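Local coordinates for bifunctional GH43-CE protein (Bacteroides eggerthii, PDB 6MLY) that probably acts as a beta-xylosidase-like enzyme on xylan, joining a glycoside hydrolase family 43 module to a carbohydrate esterase module, at residues D29-M33 with M44-T48; S52-I57 with V69-T75; R93-S98 with S110-T115. One frame throughout, in Å; residues are numbered along the deposited sequence.

Interaction 1 (D29-M33 with M44-T48); sequences DAPDM and MSSTT. With EDO (1,2-ethanediol), chain F.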
loop_
_atom_site.group_PDB
_atom_site.type_symbol
_atom_site.label_atom_id
_atom_site.label_comp_id
_atom_site.label_asym_id
_atom_site.label_seq_id
_atom_site.Cartn_x
_atom_site.Cartn_y
_atom_site.Cartn_z
ATOM N N ASP A 29 -9.520 -11.716 -0.582
ATOM C CA ASP A 29 -9.464 -12.399 0.697
ATOM C C ASP A 29 -10.810 -13.091 0.955
ATOM O O ASP A 29 -11.751 -12.478 1.462
ATOM C CB ASP A 29 -9.073 -11.406 1.795
ATOM C CG ASP A 29 -8.743 -12.021 3.142
ATOM O OD1 ASP A 29 -7.970 -13.003 3.178
ATOM O OD2 ASP A 29 -9.247 -11.495 4.151
ATOM N N ALA A 30 -10.882 -14.372 0.568
ATOM C CA ALA A 30 -12.021 -15.249 0.823
ATOM C C ALA A 30 -11.506 -16.553 1.423
ATOM O O ALA A 30 -11.529 -17.593 0.771
ATOM C CB ALA A 30 -12.789 -15.490 -0.455
ATOM N N PRO A 31 -10.996 -16.524 2.675
ATOM C CA PRO A 31 -10.408 -17.707 3.306
ATOM C C PRO A 31 -11.427 -18.685 3.909
ATOM O O PRO A 31 -12.554 -18.295 4.211
ATOM C CB PRO A 31 -9.552 -17.101 4.429
ATOM C CG PRO A 31 -10.300 -15.843 4.822
ATOM C CD PRO A 31 -10.924 -15.332 3.539
ATOM N N ASP A 32 -10.991 -19.939 4.083
ATOM C CA ASP A 32 -11.747 -21.005 4.740
ATOM C C ASP A 32 -13.090 -21.192 4.029
ATOM O O ASP A 32 -14.155 -20.963 4.608
ATOM C CB ASP A 32 -11.943 -20.714 6.227
ATOM C CG ASP A 32 -10.649 -20.516 6.995
ATOM O OD1 ASP A 32 -9.571 -20.521 6.358
ATOM O OD2 ASP A 32 -10.730 -20.350 8.228
ATOM N N MET A 33 -13.007 -21.600 2.760
ATOM C CA MET A 33 -14.172 -21.847 1.939
ATOM C C MET A 33 -14.819 -23.170 2.365
ATOM O O MET A 33 -14.135 -24.147 2.676
ATOM C CB MET A 33 -13.795 -21.932 0.457
ATOM C CG MET A 33 -13.441 -20.595 -0.154
ATOM S SD MET A 33 -13.006 -20.728 -1.909
ATOM C CE MET A 33 -11.422 -21.558 -1.800
ATOM N N MET A 44 -21.103 -21.082 -1.318
ATOM C CA MET A 44 -19.841 -21.033 -0.609
ATOM C C MET A 44 -19.950 -20.058 0.571
ATOM O O MET A 44 -20.223 -18.874 0.377
ATOM C CB MET A 44 -18.719 -20.585 -1.553
ATOM C CG MET A 44 -17.444 -20.175 -0.842
ATOM S SD MET A 44 -16.563 -18.873 -1.726
ATOM C CE MET A 44 -16.250 -17.748 -0.370
ATOM N N SER A 45 -19.741 -20.590 1.785
ATOM C CA SER A 45 -19.548 -19.802 3.003
ATOM C C SER A 45 -18.063 -19.438 3.124
ATOM O O SER A 45 -17.237 -19.882 2.328
ATOM C CB SER A 45 -20.056 -20.544 4.221
ATOM O OG SER A 45 -19.247 -21.675 4.501
ATOM N N SER A 46 -17.731 -18.624 4.128
ATOM C CA SER A 46 -16.436 -17.941 4.159
ATOM C C SER A 46 -16.149 -17.385 5.558
ATOM O O SER A 46 -17.040 -17.311 6.403
ATOM C CB SER A 46 -16.422 -16.855 3.121
ATOM O OG SER A 46 -15.100 -16.564 2.716
ATOM N N THR A 47 -14.888 -17.008 5.786
ATOM C CA THR A 47 -14.438 -16.404 7.043
ATOM C C THR A 47 -14.134 -14.914 6.824
ATOM O O THR A 47 -13.448 -14.542 5.861
ATOM C CB THR A 47 -13.211 -17.137 7.602
ATOM O OG1 THR A 47 -13.530 -18.509 7.828
ATOM C CG2 THR A 47 -12.715 -16.544 8.902
ATOM N N THR A 48 -14.684 -14.075 7.716
ATOM C CA THR A 48 -14.354 -12.651 7.838
ATOM C C THR A 48 -14.031 -12.290 9.295
ATOM O O THR A 48 -13.850 -11.111 9.604
ATOM C CB THR A 48 -15.501 -11.763 7.343
ATOM O OG1 THR A 48 -16.639 -12.000 8.177
ATOM C CG2 THR A 48 -15.835 -12.007 5.889
HETATM C C1 EDO F . -7.609 -19.847 9.789
HETATM O O1 EDO F . -8.212 -19.522 8.530
HETATM C C2 EDO F . -8.544 -19.395 10.900
HETATM O O2 EDO F . -9.817 -20.036 10.733
#

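Interaction 2 (S52-I57 with V69-T75); sequences SPGVPI and VNYAYDT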
loop_
_atom_site.group_PDB
_atom_site.type_symbol
_atom_site.label_atom_id
_atom_site.label_comp_id
_atom_site.label_asym_id
_atom_site.label_seq_id
_atom_site.Cartn_x
_atom_site.Cartn_y
_atom_site.Cartn_z
ATOM N N SER A 52 -18.525 -7.423 10.773
ATOM C CA SER A 52 -19.951 -7.432 11.027
ATOM C C SER A 52 -20.662 -6.793 9.835
ATOM O O SER A 52 -20.423 -5.618 9.551
ATOM C CB SER A 52 -20.250 -6.703 12.315
ATOM O OG SER A 52 -21.618 -6.327 12.397
ATOM N N PRO A 53 -21.530 -7.546 9.137
ATOM C CA PRO A 53 -21.955 -8.902 9.460
ATOM C C PRO A 53 -20.900 -9.990 9.199
ATOM O O PRO A 53 -19.825 -9.698 8.642
ATOM C CB PRO A 53 -23.171 -9.126 8.547
ATOM C CG PRO A 53 -22.871 -8.291 7.341
ATOM C CD PRO A 53 -22.202 -7.062 7.921
ATOM N N GLY A 54 -21.236 -11.229 9.609
ATOM C CA GLY A 54 -20.313 -12.377 9.654
ATOM C C GLY A 54 -20.752 -13.536 8.771
ATOM O O GLY A 54 -21.916 -13.629 8.384
ATOM N N VAL A 55 -19.793 -14.429 8.481
ATOM C CA VAL A 55 -19.955 -15.632 7.636
ATOM C C VAL A 55 -20.679 -15.250 6.345
ATOM O O VAL A 55 -21.875 -15.493 6.204
ATOM C CB VAL A 55 -20.676 -16.782 8.371
ATOM C CG1 VAL A 55 -20.541 -18.098 7.616
ATOM C CG2 VAL A 55 -20.193 -16.950 9.805
ATOM N N PRO A 56 -19.984 -14.623 5.369
ATOM C CA PRO A 56 -20.594 -14.306 4.078
ATOM C C PRO A 56 -20.816 -15.545 3.199
ATOM O O PRO A 56 -19.909 -16.361 3.045
ATOM C CB PRO A 56 -19.582 -13.363 3.408
ATOM C CG PRO A 56 -18.260 -13.686 4.065
ATOM C CD PRO A 56 -18.592 -14.151 5.467
ATOM N N ILE A 57 -22.022 -15.650 2.631
ATOM C CA ILE A 57 -22.360 -16.685 1.661
ATOM C C ILE A 57 -22.262 -16.064 0.265
ATOM O O ILE A 57 -22.761 -14.966 0.049
ATOM C CB ILE A 57 -23.761 -17.282 1.919
ATOM C CG1 ILE A 57 -23.935 -17.751 3.367
ATOM C CG2 ILE A 57 -24.066 -18.401 0.928
ATOM C CD1 ILE A 57 -24.840 -16.873 4.196
ATOM N N VAL A 69 -24.564 -12.922 -1.496
ATOM C CA VAL A 69 -26.022 -13.016 -1.514
ATOM C C VAL A 69 -26.608 -12.836 -0.106
ATOM O O VAL A 69 -27.733 -12.334 0.017
ATOM C CB VAL A 69 -26.481 -14.335 -2.163
ATOM C CG1 VAL A 69 -26.090 -14.379 -3.632
ATOM C CG2 VAL A 69 -25.954 -15.564 -1.431
ATOM N N ASN A 70 -25.867 -13.236 0.938
ATOM C CA ASN A 70 -26.383 -13.229 2.309
ATOM C C ASN A 70 -25.223 -13.391 3.303
ATOM O O ASN A 70 -24.112 -13.796 2.925
ATOM C CB ASN A 70 -27.444 -14.326 2.495
ATOM C CG ASN A 70 -28.371 -14.128 3.680
ATOM O OD1 ASN A 70 -28.191 -13.220 4.490
ATOM N ND2 ASN A 70 -29.375 -14.982 3.786
ATOM N N TYR A 71 -25.512 -13.052 4.568
ATOM C CA TYR A 71 -24.654 -13.308 5.719
ATOM C C TYR A 71 -25.428 -14.138 6.755
ATOM O O TYR A 71 -26.655 -14.051 6.840
ATOM C CB TYR A 71 -24.175 -11.992 6.331
ATOM C CG TYR A 71 -23.121 -11.272 5.530
ATOM C CD1 TYR A 71 -23.459 -10.443 4.472
ATOM C CD2 TYR A 71 -21.776 -11.418 5.828
ATOM C CE1 TYR A 71 -22.491 -9.783 3.732
ATOM C CE2 TYR A 71 -20.797 -10.756 5.106
ATOM C CZ TYR A 71 -21.152 -9.934 4.052
ATOM O OH TYR A 71 -20.181 -9.289 3.337
ATOM N N ALA A 72 -24.689 -14.920 7.554
ATOM C CA ALA A 72 -25.263 -15.837 8.538
ATOM C C ALA A 72 -25.793 -15.072 9.759
ATOM O O ALA A 72 -26.829 -15.455 10.324
ATOM C CB ALA A 72 -24.240 -16.864 8.953
ATOM N N TYR A 73 -25.068 -14.032 10.186
ATOM C CA TYR A 73 -25.486 -13.208 11.322
ATOM C C TYR A 73 -25.050 -11.755 11.111
ATOM O O TYR A 73 -24.242 -11.472 10.244
ATOM C CB TYR A 73 -24.939 -13.779 12.634
ATOM C CG TYR A 73 -23.442 -13.698 12.807
ATOM C CD1 TYR A 73 -22.824 -12.521 13.215
ATOM C CD2 TYR A 73 -22.641 -14.810 12.595
ATOM C CE1 TYR A 73 -21.448 -12.448 13.385
ATOM C CE2 TYR A 73 -21.267 -14.753 12.765
ATOM C CZ TYR A 73 -20.669 -13.568 13.159
ATOM O OH TYR A 73 -19.318 -13.533 13.323
ATOM N N ASP A 74 -25.605 -10.869 11.947
ATOM C CA ASP A 74 -25.374 -9.427 11.930
ATOM C C ASP A 74 -24.251 -9.082 12.916
ATOM O O ASP A 74 -23.218 -8.545 12.517
ATOM C CB ASP A 74 -26.657 -8.660 12.264
ATOM C CG ASP A 74 -27.256 -7.909 11.088
ATOM O OD1 ASP A 74 -28.200 -8.450 10.458
ATOM O OD2 ASP A 74 -26.784 -6.764 10.828
ATOM N N THR A 75 -24.481 -9.375 14.201
ATOM C CA THR A 75 -23.465 -9.283 15.249
ATOM C C THR A 75 -23.354 -10.648 15.944
ATOM O O THR A 75 -24.332 -11.390 16.053
ATOM C CB THR A 75 -23.764 -8.142 16.230
ATOM O OG1 THR A 75 -25.128 -8.217 16.638
ATOM C CG2 THR A 75 -23.526 -6.771 15.639
#

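Interaction 3 (R93-S98 with S110-T115); sequences RGSWAS and STFAQT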
loop_
_atom_site.group_PDB
_atom_site.type_symbol
_atom_site.label_atom_id
_atom_site.label_comp_id
_atom_site.label_asym_id
_atom_site.label_seq_id
_atom_site.Cartn_x
_atom_site.Cartn_y
_atom_site.Cartn_z
ATOM N N ARG A 93 -9.666 -13.037 15.441
ATOM C CA ARG A 93 -10.482 -14.094 16.034
ATOM C C ARG A 93 -11.886 -14.049 15.404
ATOM O O ARG A 93 -12.012 -14.181 14.194
ATOM C CB ARG A 93 -10.434 -13.955 17.560
ATOM C CG ARG A 93 -9.077 -14.280 18.171
ATOM C CD ARG A 93 -8.963 -13.739 19.583
ATOM N NE ARG A 93 -7.987 -14.454 20.396
ATOM C CZ ARG A 93 -7.280 -13.911 21.387
ATOM N NH1 ARG A 93 -7.279 -12.599 21.565
ATOM N NH2 ARG A 93 -6.570 -14.684 22.191
ATOM N N GLY A 94 -12.940 -13.870 16.210
ATOM C CA GLY A 94 -14.313 -13.847 15.701
ATOM C C GLY A 94 -14.698 -15.156 15.026
ATOM O O GLY A 94 -14.125 -16.217 15.323
ATOM N N SER A 95 -15.661 -15.068 14.101
ATOM C CA SER A 95 -16.190 -16.225 13.398
ATOM C C SER A 95 -15.144 -16.773 12.420
ATOM O O SER A 95 -14.743 -16.093 11.496
ATOM C CB SER A 95 -17.485 -15.906 12.698
ATOM O OG SER A 95 -17.294 -14.982 11.643
ATOM N N TRP A 96 -14.760 -18.036 12.633
ATOM C CA TRP A 96 -13.702 -18.723 11.887
ATOM C C TRP A 96 -14.314 -19.684 10.848
ATOM O O TRP A 96 -15.458 -19.483 10.408
ATOM C CB TRP A 96 -12.755 -19.403 12.894
ATOM C CG TRP A 96 -11.595 -18.535 13.276
ATOM C CD1 TRP A 96 -11.536 -17.179 13.176
ATOM C CD2 TRP A 96 -10.325 -18.953 13.811
ATOM N NE1 TRP A 96 -10.317 -16.728 13.595
ATOM C CE2 TRP A 96 -9.554 -17.787 13.997
ATOM C CE3 TRP A 96 -9.761 -20.189 14.152
ATOM C CZ2 TRP A 96 -8.257 -17.817 14.507
ATOM C CZ3 TRP A 96 -8.477 -20.219 14.652
ATOM C CH2 TRP A 96 -7.737 -19.049 14.829
ATOM N N ALA A 97 -13.525 -20.681 10.415
ATOM C CA ALA A 97 -13.904 -21.649 9.380
ATOM C C ALA A 97 -15.318 -22.178 9.638
ATOM O O ALA A 97 -15.643 -22.602 10.743
ATOM C CB ALA A 97 -12.908 -22.781 9.333
ATOM N N SER A 98 -16.141 -22.134 8.586
ATOM C CA SER A 98 -17.527 -22.524 8.627
ATOM C C SER A 98 -17.698 -23.813 7.824
ATOM O O SER A 98 -16.800 -24.221 7.091
ATOM C CB SER A 98 -18.423 -21.421 8.106
ATOM O OG SER A 98 -18.151 -21.125 6.744
ATOM N N SER A 110 -22.680 -23.792 9.641
ATOM C CA SER A 110 -22.107 -23.759 10.986
ATOM C C SER A 110 -20.836 -22.900 11.000
ATOM O O SER A 110 -20.122 -22.838 10.009
ATOM C CB SER A 110 -21.808 -25.148 11.482
ATOM O OG SER A 110 -20.586 -25.630 10.939
ATOM N N THR A 111 -20.574 -22.259 12.145
ATOM C CA THR A 111 -19.256 -21.732 12.477
ATOM C C THR A 111 -19.052 -21.793 13.995
ATOM O O THR A 111 -19.976 -22.106 14.749
ATOM C CB THR A 111 -19.056 -20.308 11.939
ATOM O OG1 THR A 111 -17.691 -19.950 12.159
ATOM C CG2 THR A 111 -19.949 -19.278 12.595
ATOM N N PHE A 112 -17.822 -21.476 14.411
ATOM C CA PHE A 112 -17.397 -21.383 15.808
ATOM C C PHE A 112 -16.634 -20.066 15.991
ATOM O O PHE A 112 -16.306 -19.398 15.004
ATOM C CB PHE A 112 -16.507 -22.569 16.183
ATOM C CG PHE A 112 -15.201 -22.618 15.431
ATOM C CD1 PHE A 112 -14.016 -22.235 16.038
ATOM C CD2 PHE A 112 -15.160 -23.019 14.104
ATOM C CE1 PHE A 112 -12.819 -22.261 15.338
ATOM C CE2 PHE A 112 -13.962 -23.041 13.405
ATOM C CZ PHE A 112 -12.794 -22.667 14.024
ATOM N N ALA A 113 -16.337 -19.712 17.246
ATOM C CA ALA A 113 -15.571 -18.503 17.545
ATOM C C ALA A 113 -14.958 -18.585 18.948
ATOM O O ALA A 113 -15.665 -18.828 19.927
ATOM C CB ALA A 113 -16.457 -17.288 17.410
ATOM N N GLN A 114 -13.644 -18.330 19.017
ATOM C CA GLN A 114 -12.874 -18.222 20.264
ATOM C C GLN A 114 -13.230 -16.920 20.996
ATOM O O GLN A 114 -13.013 -16.813 22.199
ATOM C CB GLN A 114 -11.374 -18.282 19.970
ATOM C CG GLN A 114 -10.946 -19.592 19.328
ATOM C CD GLN A 114 -9.495 -19.588 18.920
ATOM O OE1 GLN A 114 -8.603 -19.802 19.738
ATOM N NE2 GLN A 114 -9.252 -19.354 17.639
ATOM N N THR A 115 -13.785 -15.947 20.262
ATOM C CA THR A 115 -14.291 -14.698 20.827
ATOM C C THR A 115 -15.326 -14.963 21.933
ATOM O O THR A 115 -15.455 -14.137 22.832
ATOM C CB THR A 115 -14.872 -13.799 19.727
ATOM O OG1 THR A 115 -13.814 -13.493 18.817
ATOM C CG2 THR A 115 -15.476 -12.515 20.256
#

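Interaction 1 (D29-M33 with M44-T48)
D32 and T47 turn their first side-chain bonds the same way: CG of D32 (chi1 -57°) and OG1 of T47 (chi1 -59°) each lie beside the backbone N, anti to the carbonyl carbon. The T47 hydroxyl thereby comes against the D32 stem, OG1 3.2 Å from CB, and gives a weak hydrogen bond to D32 OD2 over 3.4 Å. The backbone holds the two together, since T47 N donates to P31 O at 3.1 Å, nearly along the C=O axis; S46 OG adds a weak second bond to the same oxygen. Further along, the bent thioethers of M33 and M44 meet, M33 CG 3.9 Å from M44 SD, while M44 CE touches A30 CB. A 1,2-ethanediol, probably from the crystallisation liquor, bonds D32 OD2 through its O2 at 2.7 Å and also bonds R275, which forms a long, weak ion pair with D32 OD1. With an alanine here instead of D32, the T47 hydroxyl and R275 would probably be left without their carboxylate partner. In this family 43 propeller the buried D32 carboxylate, about 6 Å, side chain to side chain, from the predicted pKa modulator D143, is consistent with a pocket that receives sugar hydroxyls.

Interaction 2 (S52-I57 with V69-T75)
Segments 52-57 and 69-75 run antiparallel, and G54 N bonds Y73 O at one end while I57 N bonds N70 O (2.8 Å) and V69 N bonds I57 O at the other. The second end belongs to the beta hairpin of strands 56-60 and 66-71, the outer half of one four-stranded blade of the family 43 propeller. Between the two ends both chains turn a corner, at V55 and at A72, and there A72 N is shared by two carbonyl oxygens, G54 O and V55 O, each 3.2 Å away.

Y71 carries much of the packing. Its ring has P53 CG over the centre of one face, 3.5 Å from the centroid and 13° off the normal, a CH-pi contact with a proline that follows a cis peptide bond. G54 O approaches the same ring at its edge, and CB of P56 reaches CE2 obliquely. Y71 and P56 share a face of the sheet as a non-hydrogen-bonded antiparallel pair; chi1 of -74° lays the Y71 ring against P53 and P56, and its hydroxyl reaches L330 O. I57 and N70, a hydrogen-bonded pair, point to the other face; beyond the corner Y73 lies against G54. Having no side chain, G54 leaves room for the Y73 ring to lie over its CA, 4.0 Å from the centroid and offset toward the rim. V55 fits into the bend: its CB meets CB of A72 at 3.6 Å, and CG2 comes against CE2 of Y73. CD1 of I57 folds back over the backbone of N70. At the solvent side, where D74 is exposed, the S52 hydroxyl takes over the pairing: OG donates to D74 O at 2.7 Å, tilted 29° from the carbonyl plane.

Interaction 3 (R93-S98 with S110-T115)
S110 enters the contact through its carbonyl group, which faces CB of S98, while its own hydroxyl turns elsewhere and bonds H144 NE2. Next comes T111, whose OG1 sits anti to the backbone N (chi1 -173°) and so faces segment 93-98. That oxygen lies between W96 O and F112 O, 2.9 Å from W96 O.

F112 uses both backbone and ring. Its carbonyl O accepts the W96 N-H at 3.1 Å in a nearly straight bond (172°), and CA of S95 also points at this oxygen. Its ring, in turn, takes CB of W96 over one face, 3.9 Å from the centroid, a CH-pi contact; CE2 also approaches A97 O. The indole and phenyl planes stand steeply to each other, without stacking. A113 puts its methyl group against G94 O. Q114 then stretches out beyond CG, so that NE2 comes over the benzo end of the W96 indole, 3.1 Å above the plane, with the amide turned 76° to the ring. At the far end T115 OG1 accepts the G94 N-H at 2.8 Å and is also bonded to T90 OG1, which ties two loops together.

The indole, its NE1 bonded to G92 O, lies beside a bound 1,2-ethanediol, and the F112 side chain is about 4 Å from that of D143, so the contact borders the predicted catalytic centre. Strand 106-113 is an inner strand of a four-stranded propeller blade, between 99-103 and 118-124; segment 93-98 runs along it in the opposite direction as the loop leading into strand 99-103.

The three contacts follow one another along the chain, each closing before the next opens, and their centres lie 11 to 12 Å apart within the family 43 module. Interactions 1 and 2 share the sheet of strands 34-38, 41-45, 56-60 and 66-71, where 41-45 and 56-60 are neighbours; interaction 3 belongs to the next sheet, 99-103 to 133-137. A probable hydrogen bond from S45 OG to S98 OG and a weak one between Y73 OH and S95 OG tie the first sheet and its flanking loop to the loop leading into the second, while V55 packs on T111. Adjoining blades are thus pinned together, with interactions 1 and 3 both close to D143 and interaction 2 farther from the predicted catalytic residues.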